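Local coordinates for putative beta-lactamase-inhibitor-like PepSY-like domain-containing protein (Bacteroides vulgatus ATCC 8482, PDB 3ELG), which is of unknown function but is a putative periplasmic protein with a BLIP-like fold, belonging to the PepSY-like family, at residues Lys23-Thr28 against Asp51-Glu56; His93-Ile98 against Tyr105-Glu110; Gly61-Ile66 against Ile98-Lys103; Arg8-Leu13 against Thr28-Ile33. All blocks are in the same frame, centred on the assembly; numbering follows the deposited sequence.

Contact 1 of 4, residues Lys23-Thr28 against Asp51-Glu56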
loop_
_atom_site.group_PDB
_atom_site.type_symbol
_atom_site.label_atom_id
_atom_site.label_comp_id
_atom_site.label_asym_id
_atom_site.label_seq_id
_atom_site.Cartn_x
_atom_site.Cartn_y
_atom_site.Cartn_z
ATOM N N LYS A 23 10.670 2.035 -9.200
ATOM C CA LYS A 23 11.386 3.050 -8.448
ATOM C C LYS A 23 11.630 2.572 -7.029
ATOM O O LYS A 23 12.740 2.697 -6.487
ATOM C CB LYS A 23 10.637 4.396 -8.485
ATOM C CG LYS A 23 11.277 5.484 -7.671
ATOM C CD LYS A 23 10.582 6.824 -7.902
ATOM C CE LYS A 23 11.263 7.950 -7.150
ATOM N NZ LYS A 23 10.542 9.262 -7.326
ATOM N N HIS A 24 10.587 2.018 -6.419
ATOM C CA HIS A 24 10.568 1.808 -4.993
ATOM C C HIS A 24 10.787 0.377 -4.515
ATOM O O HIS A 24 11.061 0.166 -3.316
ATOM C CB HIS A 24 9.299 2.337 -4.401
ATOM C CG HIS A 24 9.164 3.813 -4.506
ATOM N ND1 HIS A 24 9.969 4.680 -3.788
ATOM C CD2 HIS A 24 8.383 4.582 -5.297
ATOM C CE1 HIS A 24 9.673 5.920 -4.133
ATOM N NE2 HIS A 24 8.701 5.888 -5.027
ATOM N N PHE A 25 10.660 -0.569 -5.452
ATOM C CA PHE A 25 10.778 -2.018 -5.216
ATOM C C PHE A 25 11.671 -2.693 -6.246
ATOM O O PHE A 25 11.394 -3.787 -6.775
ATOM C CB PHE A 25 9.361 -2.664 -5.120
ATOM C CG PHE A 25 8.550 -2.104 -3.989
ATOM C CD1 PHE A 25 8.747 -2.540 -2.702
ATOM C CD2 PHE A 25 7.665 -1.069 -4.196
ATOM C CE1 PHE A 25 8.070 -2.011 -1.665
ATOM C CE2 PHE A 25 6.972 -0.485 -3.142
ATOM C CZ PHE A 25 7.154 -0.966 -1.874
ATOM N N SER A 26 12.791 -2.032 -6.544
ATOM C CA SER A 26 13.701 -2.532 -7.565
ATOM C C SER A 26 14.439 -3.786 -7.104
ATOM O O SER A 26 15.104 -4.430 -7.892
ATOM C CB SER A 26 14.736 -1.477 -7.957
ATOM O OG SER A 26 15.470 -1.061 -6.815
ATOM N N GLN A 27 14.358 -4.070 -5.815
ATOM C CA GLN A 27 14.950 -5.309 -5.282
ATOM C C GLN A 27 14.169 -6.560 -5.692
ATOM O O GLN A 27 14.640 -7.670 -5.559
ATOM C CB GLN A 27 15.056 -5.272 -3.751
ATOM C CG GLN A 27 13.756 -5.592 -3.031
ATOM C CD GLN A 27 12.857 -4.381 -2.832
ATOM O OE1 GLN A 27 13.065 -3.335 -3.461
ATOM N NE2 GLN A 27 11.868 -4.511 -1.940
ATOM N N THR A 28 12.974 -6.367 -6.224
ATOM C CA THR A 28 12.186 -7.509 -6.643
ATOM C C THR A 28 11.460 -7.219 -7.982
ATOM O O THR A 28 11.806 -6.287 -8.721
ATOM C CB THR A 28 11.240 -7.973 -5.461
ATOM O OG1 THR A 28 10.588 -9.214 -5.791
ATOM C CG2 THR A 28 10.220 -6.866 -5.061
ATOM N N ASP A 51 9.050 -11.463 -4.043
ATOM C CA ASP A 51 9.500 -11.549 -2.657
ATOM C C ASP A 51 8.392 -11.566 -1.608
ATOM O O ASP A 51 8.644 -11.635 -0.395
ATOM C CB ASP A 51 10.540 -10.452 -2.347
ATOM C CG ASP A 51 9.951 -9.071 -2.213
ATOM O OD1 ASP A 51 8.741 -8.889 -2.448
ATOM O OD2 ASP A 51 10.748 -8.139 -1.904
ATOM N N GLY A 52 7.159 -11.533 -2.078
ATOM C CA GLY A 52 5.995 -11.668 -1.200
ATOM C C GLY A 52 5.288 -10.356 -0.884
ATOM O O GLY A 52 4.185 -10.329 -0.358
ATOM N N ILE A 53 5.948 -9.234 -1.168
ATOM C CA ILE A 53 5.294 -7.941 -0.971
ATOM C C ILE A 53 4.009 -7.846 -1.794
ATOM O O ILE A 53 3.962 -8.333 -2.919
ATOM C CB ILE A 53 6.262 -6.758 -1.274
ATOM C CG1 ILE A 53 7.407 -6.722 -0.232
ATOM C CG2 ILE A 53 5.541 -5.404 -1.346
ATOM C CD1 ILE A 53 8.475 -5.701 -0.591
ATOM N N GLU A 54 2.982 -7.165 -1.246
ATOM C CA GLU A 54 1.699 -7.025 -1.941
ATOM C C GLU A 54 1.369 -5.550 -1.997
ATOM O O GLU A 54 1.457 -4.828 -0.985
ATOM C CB GLU A 54 0.602 -7.796 -1.180
ATOM C CG GLU A 54 0.898 -9.257 -1.105
ATOM C CD GLU A 54 -0.141 -10.033 -0.309
ATOM O OE1 GLU A 54 -1.178 -9.452 0.034
ATOM O OE2 GLU A 54 0.106 -11.222 -0.015
ATOM N N LEU A 55 1.039 -5.117 -3.192
ATOM C CA LEU A 55 0.656 -3.725 -3.483
ATOM C C LEU A 55 -0.706 -3.712 -4.110
ATOM O O LEU A 55 -1.068 -4.611 -4.841
ATOM C CB LEU A 55 1.684 -3.133 -4.449
ATOM C CG LEU A 55 3.148 -3.275 -4.075
ATOM C CD1 LEU A 55 4.067 -2.745 -5.189
ATOM C CD2 LEU A 55 3.463 -2.565 -2.718
ATOM N N GLU A 56 -1.455 -2.658 -3.836
ATOM C CA GLU A 56 -2.724 -2.479 -4.507
ATOM C C GLU A 56 -2.700 -1.088 -5.090
ATOM O O GLU A 56 -2.160 -0.165 -4.486
ATOM C CB GLU A 56 -3.881 -2.656 -3.540
ATOM C CG GLU A 56 -5.173 -2.859 -4.217
ATOM C CD GLU A 56 -6.235 -3.226 -3.234
ATOM O OE1 GLU A 56 -6.294 -2.545 -2.182
ATOM O OE2 GLU A 56 -6.994 -4.183 -3.504
#
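A type I turn from F25, the first residue to leave helix 15-24, to T28 brings T28 CA within 6.3 Å of D51 CA. Here T28 OG1 accepts a weak hydrogen bond from D51 N (3.2 Å, 135° at the hydrogen). OG1 lies anti to the backbone N of T28 (chi1 -172°), which leaves the methyl CG2 to rest against the D51 carboxylate, 3.4 Å from OD2. That carboxylate curls back on its own chain: D51 OD1 takes the amide N of I53 at 3.1 Å, from above the carboxylate plane, in an Asx turn. Deeper in, the F25 ring meets I53 CD1 with its CD1 (3.8 Å) and L55 CD1 with its CD2 (4.1 Å). The buried ring also reaches M20 and I66, so an aromatic suits the junction of helix and sheet. The D51 carboxylate thus holds its own Asx turn and the one polar link across is weak, while adhesion between F25 and I53 and L55, at the start of strand 54-57, is apolar.

Contact 2 of 4, residues His93-Ile98 against Tyr105-Glu110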
loop_
_atom_site.group_PDB
_atom_site.type_symbol
_atom_site.label_atom_id
_atom_site.label_comp_id
_atom_site.label_asym_id
_atom_site.label_seq_id
_atom_site.Cartn_x
_atom_site.Cartn_y
_atom_site.Cartn_z
ATOM N N HIS A 93 8.847 0.875 16.770
ATOM C CA HIS A 93 7.939 -0.057 16.048
ATOM C C HIS A 93 8.065 0.163 14.559
ATOM O O HIS A 93 8.310 1.260 14.127
ATOM C CB HIS A 93 6.485 0.108 16.468
ATOM C CG HIS A 93 6.179 -0.491 17.805
ATOM N ND1 HIS A 93 7.115 -0.567 18.817
ATOM C CD2 HIS A 93 5.042 -1.036 18.301
ATOM C CE1 HIS A 93 6.571 -1.135 19.878
ATOM N NE2 HIS A 93 5.314 -1.431 19.591
ATOM N N LYS A 94 7.925 -0.914 13.802
ATOM C CA LYS A 94 7.991 -0.838 12.332
ATOM C C LYS A 94 6.610 -0.733 11.774
ATOM O O LYS A 94 5.772 -1.537 12.128
ATOM C CB LYS A 94 8.470 -2.155 11.718
ATOM C CG LYS A 94 9.921 -2.335 11.408
ATOM C CD LYS A 94 10.052 -3.755 10.876
ATOM C CE LYS A 94 11.470 -4.169 10.700
ATOM N NZ LYS A 94 11.536 -5.387 9.825
ATOM N N THR A 95 6.385 0.198 10.848
ATOM C CA THR A 95 5.177 0.139 10.013
ATOM C C THR A 95 5.424 -0.796 8.843
ATOM O O THR A 95 6.250 -0.531 7.987
ATOM C CB THR A 95 4.767 1.545 9.445
ATOM O OG1 THR A 95 4.434 2.390 10.553
ATOM C CG2 THR A 95 3.584 1.457 8.472
ATOM N N VAL A 96 4.651 -1.855 8.802
ATOM C CA VAL A 96 4.865 -2.924 7.796
ATOM C C VAL A 96 3.838 -2.878 6.681
ATOM O O VAL A 96 4.020 -3.520 5.623
ATOM C CB VAL A 96 4.913 -4.348 8.433
ATOM C CG1 VAL A 96 6.094 -4.438 9.460
ATOM C CG2 VAL A 96 3.567 -4.775 9.014
ATOM N N LYS A 97 2.793 -2.074 6.887
ATOM C CA LYS A 97 1.704 -1.930 5.916
ATOM C C LYS A 97 1.084 -0.550 6.054
ATOM O O LYS A 97 0.887 -0.045 7.148
ATOM C CB LYS A 97 0.655 -3.029 6.080
ATOM C CG LYS A 97 -0.539 -2.924 5.152
ATOM C CD LYS A 97 -1.434 -4.145 5.224
ATOM C CE LYS A 97 -2.282 -4.162 6.484
ATOM N NZ LYS A 97 -3.162 -5.393 6.544
ATOM N N ILE A 98 0.826 0.071 4.914
ATOM C CA ILE A 98 0.095 1.340 4.898
ATOM C C ILE A 98 -0.980 1.268 3.838
ATOM O O ILE A 98 -0.789 0.741 2.745
ATOM C CB ILE A 98 1.036 2.564 4.690
ATOM C CG1 ILE A 98 0.293 3.919 4.810
ATOM C CG2 ILE A 98 1.782 2.484 3.340
ATOM C CD1 ILE A 98 1.180 5.165 4.886
ATOM N N TYR A 105 -5.515 7.499 6.366
ATOM C CA TYR A 105 -4.408 6.528 6.367
ATOM C C TYR A 105 -4.533 5.517 7.512
ATOM O O TYR A 105 -5.034 5.812 8.609
ATOM C CB TYR A 105 -3.089 7.260 6.490
ATOM C CG TYR A 105 -2.789 8.255 5.408
ATOM C CD1 TYR A 105 -3.269 9.559 5.469
ATOM C CD2 TYR A 105 -2.015 7.891 4.329
ATOM C CE1 TYR A 105 -2.976 10.473 4.479
ATOM C CE2 TYR A 105 -1.722 8.793 3.346
ATOM C CZ TYR A 105 -2.221 10.078 3.406
ATOM O OH TYR A 105 -1.866 10.951 2.407
ATOM N N GLU A 106 -4.118 4.302 7.211
ATOM C CA GLU A 106 -4.076 3.271 8.240
ATOM C C GLU A 106 -2.719 2.623 8.174
ATOM O O GLU A 106 -2.307 2.091 7.106
ATOM C CB GLU A 106 -5.128 2.212 7.976
ATOM C CG GLU A 106 -6.556 2.775 7.861
ATOM C CD GLU A 106 -7.599 1.709 7.473
ATOM O OE1 GLU A 106 -7.241 0.577 7.073
ATOM O OE2 GLU A 106 -8.790 2.025 7.584
ATOM N N LEU A 107 -1.972 2.773 9.253
ATOM C CA LEU A 107 -0.663 2.155 9.358
ATOM C C LEU A 107 -0.690 0.964 10.275
ATOM O O LEU A 107 -1.112 1.051 11.400
ATOM C CB LEU A 107 0.360 3.134 9.884
ATOM C CG LEU A 107 0.853 4.253 8.928
ATOM C CD1 LEU A 107 -0.194 5.235 8.447
ATOM C CD2 LEU A 107 2.045 4.959 9.524
ATOM N N THR A 108 -0.210 -0.171 9.767
ATOM C CA THR A 108 -0.207 -1.405 10.536
ATOM C C THR A 108 1.195 -1.744 10.989
ATOM O O THR A 108 2.162 -1.768 10.213
ATOM C CB THR A 108 -0.791 -2.599 9.773
ATOM O OG1 THR A 108 -2.070 -2.247 9.258
ATOM C CG2 THR A 108 -0.936 -3.791 10.728
ATOM N N LEU A 109 1.315 -1.964 12.286
ATOM C CA LEU A 109 2.619 -2.261 12.877
ATOM C C LEU A 109 2.890 -3.764 12.822
ATOM O O LEU A 109 1.994 -4.586 12.564
ATOM C CB LEU A 109 2.727 -1.773 14.330
ATOM C CG LEU A 109 2.325 -0.302 14.510
ATOM C CD1 LEU A 109 2.506 0.189 15.956
ATOM C CD2 LEU A 109 3.126 0.597 13.551
ATOM N N GLU A 110 4.129 -4.075 13.133
ATOM C CA GLU A 110 4.608 -5.456 13.086
ATOM C C GLU A 110 3.781 -6.342 14.012
ATOM O O GLU A 110 3.605 -7.534 13.755
ATOM C CB GLU A 110 6.088 -5.545 13.488
ATOM C CG GLU A 110 6.287 -5.460 14.992
ATOM C CD GLU A 110 6.129 -4.048 15.549
ATOM O OE1 GLU A 110 6.941 -3.165 15.167
ATOM O OE2 GLU A 110 5.192 -3.837 16.363
HETATM O O HOH W 1 -2.462 -0.699 7.235
HETATM O O HOH W 2 -4.149 -3.891 9.306
#
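E110 OE1 accepts the amide N of K94 at 2.8 Å, nearly along its own C-O axis. The bend of the glutamate at chi2 (-76°) folds its carboxylate back to the residues just before strand 95-101, where OE2 lies 3.4 Å from CD2 of H93, ring and carboxylate planes almost perpendicular. Further along this antiparallel hairpin, V96 N donates to T108 O at 2.9 Å and K97 N adds a weak bond to the same oxygen. V96 and K97 thus share T108 in a classic beta bulge, and regular pairing resumes with T108 N to K97 O, 2.8 Å and almost straight. On one face I98 and L107 run side by side, CD1 to CD1 3.8 Å, and L107 continues onto I82 of helix 80-89; branched aliphatics suit this buried side. On the other, K97 lies alongside T108 in the conformer given. One water joins T108 OG1 to E106 O, and a second, bonded to T108 OG1, reaches K97 NZ only weakly. The K94 ammonium is bonded to N70 O, outside the hairpin. The hairpin is therefore two-sided, with hydrocarbon against the helix and a hydrated threonine opposite, while a side-chain carboxylate supplies the acceptor where strand pairing ends.

Contact 3 of 4, residues Gly61-Ile66 against Ile98-Lys103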
loop_
_atom_site.group_PDB
_atom_site.type_symbol
_atom_site.label_atom_id
_atom_site.label_comp_id
_atom_site.label_asym_id
_atom_site.label_seq_id
_atom_site.Cartn_x
_atom_site.Cartn_y
_atom_site.Cartn_z
ATOM N N GLY A 61 -3.395 3.699 -11.417
ATOM C CA GLY A 61 -2.061 3.286 -11.002
ATOM C C GLY A 61 -1.520 4.009 -9.769
ATOM O O GLY A 61 -0.329 3.936 -9.456
ATOM N N GLU A 62 -2.397 4.713 -9.054
ATOM C CA GLU A 62 -2.008 5.305 -7.752
ATOM C C GLU A 62 -2.163 4.305 -6.620
ATOM O O GLU A 62 -3.132 3.581 -6.523
ATOM C CB GLU A 62 -2.832 6.539 -7.440
ATOM C CG GLU A 62 -2.679 7.601 -8.518
ATOM C CD GLU A 62 -3.763 8.630 -8.504
ATOM O OE1 GLU A 62 -4.940 8.323 -8.220
ATOM O OE2 GLU A 62 -3.428 9.778 -8.846
ATOM N N TRP A 63 -1.144 4.191 -5.801
ATOM C CA TRP A 63 -1.200 3.160 -4.770
ATOM C C TRP A 63 -2.280 3.413 -3.729
ATOM O O TRP A 63 -2.567 4.573 -3.364
ATOM C CB TRP A 63 0.148 2.947 -4.094
ATOM C CG TRP A 63 0.600 4.058 -3.294
ATOM C CD1 TRP A 63 1.365 5.112 -3.699
ATOM C CD2 TRP A 63 0.373 4.245 -1.880
ATOM N NE1 TRP A 63 1.621 5.946 -2.632
ATOM C CE2 TRP A 63 1.011 5.450 -1.513
ATOM C CE3 TRP A 63 -0.316 3.516 -0.906
ATOM C CZ2 TRP A 63 0.995 5.913 -0.203
ATOM C CZ3 TRP A 63 -0.331 3.951 0.358
ATOM C CH2 TRP A 63 0.278 5.178 0.704
ATOM N N LEU A 64 -2.866 2.280 -3.302
ATOM C CA LEU A 64 -3.872 2.230 -2.252
ATOM C C LEU A 64 -3.379 1.511 -0.996
ATOM O O LEU A 64 -3.756 1.845 0.121
ATOM C CB LEU A 64 -5.150 1.534 -2.745
ATOM C CG LEU A 64 -5.821 2.128 -3.974
ATOM C CD1 LEU A 64 -7.018 1.291 -4.398
ATOM C CD2 LEU A 64 -6.147 3.539 -3.654
ATOM N N GLU A 65 -2.588 0.464 -1.190
ATOM C CA GLU A 65 -2.072 -0.294 -0.081
ATOM C C GLU A 65 -0.702 -0.779 -0.440
ATOM O O GLU A 65 -0.434 -1.192 -1.571
ATOM C CB GLU A 65 -2.978 -1.464 0.261
ATOM C CG GLU A 65 -2.475 -2.259 1.431
ATOM C CD GLU A 65 -3.313 -3.457 1.683
ATOM O OE1 GLU A 65 -4.433 -3.284 2.216
ATOM O OE2 GLU A 65 -2.859 -4.569 1.338
ATOM N N ILE A 66 0.174 -0.672 0.547
ATOM C CA ILE A 66 1.547 -1.161 0.440
ATOM C C ILE A 66 1.798 -2.068 1.626
ATOM O O ILE A 66 1.890 -1.597 2.768
ATOM C CB ILE A 66 2.570 -0.019 0.414
ATOM C CG1 ILE A 66 2.335 0.899 -0.772
ATOM C CG2 ILE A 66 4.020 -0.545 0.383
ATOM C CD1 ILE A 66 3.047 2.224 -0.672
ATOM N N ILE A 98 0.826 0.071 4.914
ATOM C CA ILE A 98 0.095 1.340 4.898
ATOM C C ILE A 98 -0.980 1.268 3.838
ATOM O O ILE A 98 -0.789 0.741 2.745
ATOM C CB ILE A 98 1.036 2.564 4.690
ATOM C CG1 ILE A 98 0.293 3.919 4.810
ATOM C CG2 ILE A 98 1.782 2.484 3.340
ATOM C CD1 ILE A 98 1.180 5.165 4.886
ATOM N N GLU A 99 -2.151 1.759 4.221
ATOM C CA GLU A 99 -3.291 1.909 3.310
ATOM C C GLU A 99 -3.835 3.321 3.379
ATOM O O GLU A 99 -3.987 3.896 4.450
ATOM C CB GLU A 99 -4.459 0.941 3.604
ATOM C CG GLU A 99 -5.607 1.155 2.591
ATOM C CD GLU A 99 -7.016 0.697 3.034
ATOM O OE1 GLU A 99 -7.207 -0.499 3.332
ATOM O OE2 GLU A 99 -7.950 1.536 3.021
ATOM N N ARG A 100 -4.178 3.836 2.216
ATOM C CA ARG A 100 -4.745 5.183 2.097
ATOM C C ARG A 100 -6.055 5.112 1.328
ATOM O O ARG A 100 -6.240 4.312 0.387
ATOM C CB ARG A 100 -3.755 6.221 1.554
ATOM C CG ARG A 100 -3.441 6.035 0.149
ATOM C CD ARG A 100 -2.553 7.140 -0.376
ATOM N NE ARG A 100 -2.264 6.803 -1.735
ATOM C CZ ARG A 100 -1.552 7.507 -2.588
ATOM N NH1 ARG A 100 -0.967 8.634 -2.220
ATOM N NH2 ARG A 100 -1.418 7.067 -3.819
ATOM N N ASN A 101 -6.982 5.912 1.804
ATOM C CA ASN A 101 -8.252 6.012 1.155
ATOM C C ASN A 101 -8.814 7.419 1.331
ATOM O O ASN A 101 -8.174 8.320 1.842
ATOM C CB ASN A 101 -9.180 4.938 1.707
ATOM C CG ASN A 101 -9.376 5.049 3.190
ATOM O OD1 ASN A 101 -9.775 6.093 3.691
ATOM N ND2 ASN A 101 -9.050 3.972 3.916
ATOM N N ARG A 102 -10.043 7.627 0.875
ATOM C CA ARG A 102 -10.590 8.974 0.889
ATOM C C ARG A 102 -10.750 9.544 2.303
ATOM O O ARG A 102 -10.949 10.754 2.494
ATOM C CB ARG A 102 -11.931 9.000 0.134
ATOM C CG ARG A 102 -13.024 8.103 0.694
ATOM C CD ARG A 102 -14.193 8.026 -0.261
ATOM N NE ARG A 102 -14.813 9.334 -0.378
ATOM C CZ ARG A 102 -15.770 9.784 0.422
ATOM N NH1 ARG A 102 -16.250 9.012 1.396
ATOM N NH2 ARG A 102 -16.253 11.003 0.229
ATOM N N LYS A 103 -10.738 8.660 3.283
ATOM C CA LYS A 103 -10.924 9.053 4.690
ATOM C C LYS A 103 -9.611 9.203 5.452
ATOM O O LYS A 103 -9.587 9.726 6.552
ATOM C CB LYS A 103 -11.835 8.069 5.427
ATOM C CG LYS A 103 -13.183 7.907 4.740
ATOM C CD LYS A 103 -14.328 8.012 5.708
ATOM C CE LYS A 103 -15.601 8.354 4.971
ATOM N NZ LYS A 103 -16.529 9.175 5.790
#
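W63 O is gripped side-on by R100, whose NE and NH2 both donate to it at 2.8 Å, NH2 in the carbonyl plane on a lone pair. R100 is in strand 95-101 of the BLIP-like antiparallel sheet; W63 lies just before the corner at L64, where a classic beta bulge sets L64 and E65 opposite E56. I66 and I98 form a hydrogen-bonded pair, E65 and E99 a non-hydrogen-bonded one, and R100 N reaches L64 O. The guanidinium also lies flat on the indole, planes 3° apart and R100 CZ 3.5 Å from W63 CE2, a cation-pi stack that an extended arginine can make while its edge serves the carbonyl. With W63 CG between its backbone N and carbonyl carbon (chi1 68°), the indole folds over its own chain against the guanidinium face. I66 CD1 takes the opposite face of the ring, and F77 meets it edge-to-face. Nearer the backbone than the guanidinium, R100 CD makes a CH-pi contact over the six-membered ring, 3.6 Å from W63 CH2.

Contact 4 of 4, residues Arg8-Leu13 against Thr28-Ile33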
loop_
_atom_site.group_PDB
_atom_site.type_symbol
_atom_site.label_atom_id
_atom_site.label_comp_id
_atom_site.label_asym_id
_atom_site.label_seq_id
_atom_site.Cartn_x
_atom_site.Cartn_y
_atom_site.Cartn_z
ATOM N N ARG A 8 0.609 -12.184 -15.593
ATOM C CA ARG A 8 2.002 -11.886 -15.228
ATOM C C ARG A 8 2.541 -10.711 -16.052
ATOM O O ARG A 8 3.679 -10.296 -15.851
ATOM C CB ARG A 8 2.967 -13.075 -15.466
ATOM C CG ARG A 8 2.692 -14.328 -14.678
ATOM C CD ARG A 8 3.811 -15.337 -14.869
ATOM N NE ARG A 8 4.048 -15.758 -16.238
ATOM C CZ ARG A 8 5.023 -16.601 -16.583
ATOM N NH1 ARG A 8 5.848 -17.032 -15.669
ATOM N NH2 ARG A 8 5.168 -16.988 -17.827
ATOM N N ASP A 9 1.719 -10.219 -16.962
ATOM C CA ASP A 9 2.162 -9.211 -17.982
ATOM C C ASP A 9 2.094 -7.822 -17.403
ATOM O O ASP A 9 1.001 -7.290 -17.235
ATOM C CB ASP A 9 1.269 -9.277 -19.214
ATOM C CG ASP A 9 1.777 -8.408 -20.347
ATOM O OD1 ASP A 9 2.852 -7.823 -20.184
ATOM O OD2 ASP A 9 1.089 -8.336 -21.382
ATOM N N VAL A 10 3.247 -7.274 -17.045
ATOM C CA VAL A 10 3.279 -5.952 -16.385
ATOM C C VAL A 10 2.777 -4.831 -17.304
ATOM O O VAL A 10 2.441 -3.739 -16.843
ATOM C CB VAL A 10 4.653 -5.570 -15.853
ATOM C CG1 VAL A 10 5.165 -6.607 -14.849
ATOM C CG2 VAL A 10 5.661 -5.399 -16.997
ATOM N N ASN A 11 2.708 -5.125 -18.591
ATOM C CA ASN A 11 2.170 -4.164 -19.580
ATOM C C ASN A 11 0.679 -3.939 -19.370
ATOM O O ASN A 11 0.069 -3.053 -19.973
ATOM C CB ASN A 11 2.406 -4.643 -21.024
ATOM C CG ASN A 11 3.851 -4.565 -21.441
ATOM O OD1 ASN A 11 4.456 -5.586 -21.750
ATOM N ND2 ASN A 11 4.408 -3.368 -21.485
ATOM N N LYS A 12 0.091 -4.792 -18.534
ATOM C CA LYS A 12 -1.319 -4.727 -18.210
ATOM C C LYS A 12 -1.581 -3.803 -17.011
ATOM O O LYS A 12 -2.723 -3.439 -16.743
ATOM C CB LYS A 12 -1.904 -6.120 -17.923
ATOM C CG LYS A 12 -1.834 -7.056 -19.120
ATOM C CD LYS A 12 -2.649 -6.468 -20.239
ATOM N N LEU A 13 -0.519 -3.400 -16.332
ATOM C CA LEU A 13 -0.646 -2.439 -15.210
ATOM C C LEU A 13 -0.587 -1.024 -15.775
ATOM O O LEU A 13 0.163 -0.765 -16.729
ATOM C CB LEU A 13 0.512 -2.527 -14.224
ATOM C CG LEU A 13 0.580 -3.608 -13.176
ATOM C CD1 LEU A 13 2.016 -3.667 -12.551
ATOM C CD2 LEU A 13 -0.521 -3.330 -12.111
ATOM N N THR A 28 12.974 -6.367 -6.224
ATOM C CA THR A 28 12.186 -7.509 -6.643
ATOM C C THR A 28 11.460 -7.219 -7.982
ATOM O O THR A 28 11.806 -6.287 -8.721
ATOM C CB THR A 28 11.240 -7.973 -5.461
ATOM O OG1 THR A 28 10.588 -9.214 -5.791
ATOM C CG2 THR A 28 10.220 -6.866 -5.061
ATOM N N LYS A 29 10.479 -8.032 -8.312
ATOM C CA LYS A 29 9.745 -7.833 -9.536
ATOM C C LYS A 29 8.372 -8.446 -9.397
ATOM O O LYS A 29 8.132 -9.230 -8.470
ATOM C CB LYS A 29 10.406 -8.566 -10.683
ATOM C CG LYS A 29 10.379 -10.054 -10.492
ATOM C CD LYS A 29 11.122 -10.756 -11.623
ATOM N N VAL A 30 7.529 -8.147 -10.368
ATOM C CA VAL A 30 6.131 -8.625 -10.321
ATOM C C VAL A 30 6.056 -10.123 -10.537
ATOM O O VAL A 30 6.650 -10.656 -11.493
ATOM C CB VAL A 30 5.248 -7.920 -11.384
ATOM C CG1 VAL A 30 3.934 -8.580 -11.454
ATOM C CG2 VAL A 30 5.113 -6.406 -11.047
ATOM N N ALA A 31 5.315 -10.789 -9.650
ATOM C CA ALA A 31 4.975 -12.219 -9.715
ATOM C C ALA A 31 3.685 -12.377 -10.508
ATOM O O ALA A 31 3.624 -13.060 -11.498
ATOM C CB ALA A 31 4.800 -12.850 -8.302
ATOM N N TYR A 32 2.641 -11.738 -10.006
ATOM C CA TYR A 32 1.356 -11.685 -10.708
ATOM C C TYR A 32 0.562 -10.439 -10.346
ATOM O O TYR A 32 0.843 -9.773 -9.349
ATOM C CB TYR A 32 0.495 -12.967 -10.459
ATOM C CG TYR A 32 0.139 -13.229 -9.030
ATOM C CD1 TYR A 32 -0.887 -12.551 -8.418
ATOM C CD2 TYR A 32 0.857 -14.159 -8.271
ATOM C CE1 TYR A 32 -1.206 -12.755 -7.089
ATOM C CE2 TYR A 32 0.538 -14.391 -6.943
ATOM C CZ TYR A 32 -0.507 -13.713 -6.364
ATOM O OH TYR A 32 -0.784 -13.923 -5.020
ATOM N N ILE A 33 -0.445 -10.177 -11.179
ATOM C CA ILE A 33 -1.351 -9.032 -11.037
ATOM C C ILE A 33 -2.787 -9.544 -11.141
ATOM O O ILE A 33 -3.108 -10.204 -12.112
ATOM C CB ILE A 33 -1.137 -7.976 -12.198
ATOM C CG1 ILE A 33 0.339 -7.506 -12.228
ATOM C CG2 ILE A 33 -2.162 -6.844 -12.093
ATOM C CD1 ILE A 33 0.869 -7.322 -13.681
HETATM O O HOH W 3 6.111 -10.719 -14.205
#
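An apolar patch forms where the Asx-turn loop before helix 15-24 packs on strand 30-37, with I33 at its middle. I33 CD1 lies 3.8 Å from L13 CG and 3.6 Å from D9 O, while its CG2 meets L13 CD2. V10 and V30 slide past each other in opposite directions, V10 CG1 lying 3.7 Å from V30 CB. V10 CG1 is turned anti to its own carbonyl carbon (chi1 -58°), which aims that methyl at the strand; branched aliphatics suit such a loop-strand interface. A carboxylate suits the Asx turn, D9 OD1 accepting N11 N at 3.1 Å from well above its plane, and residues 10-12 add a 3-10 turn. The loop then enters helix 15-24, whose I21 touches both L13 and V30. Early in strand 30-37, against strand 43-49, a classic beta bulge sets A31 and Y32 opposite K48. One water donates to both R8 O (3.0 Å) and V30 O (2.8 Å), bridging the backbones, and R8 CG lies 3.5 Å from A31 O.

All four contacts reach one antiparallel sheet whose strands follow chain order, so places along the sequence largely give places across it. The segments of contacts 4 and 1 alternate along the chain, as do those of contacts 3 and 2, and the first pair closes before the second opens. Contacts 4 and 1 share T28, their centres about 11 Å apart; contacts 3 and 2 share I98 and strand 95-101. Contact 1 passes to contact 3 through neighbouring strands 54-57 and 63-67. Contacts 2 and 4 lie about 24 Å apart between centres, on opposite sides of the chain's centre. Contacts 1 and 4 join the loops flanking helix 15-24 to the sheet, while contacts 3 and 2 join strands within it, contact 2 beside helix 80-89.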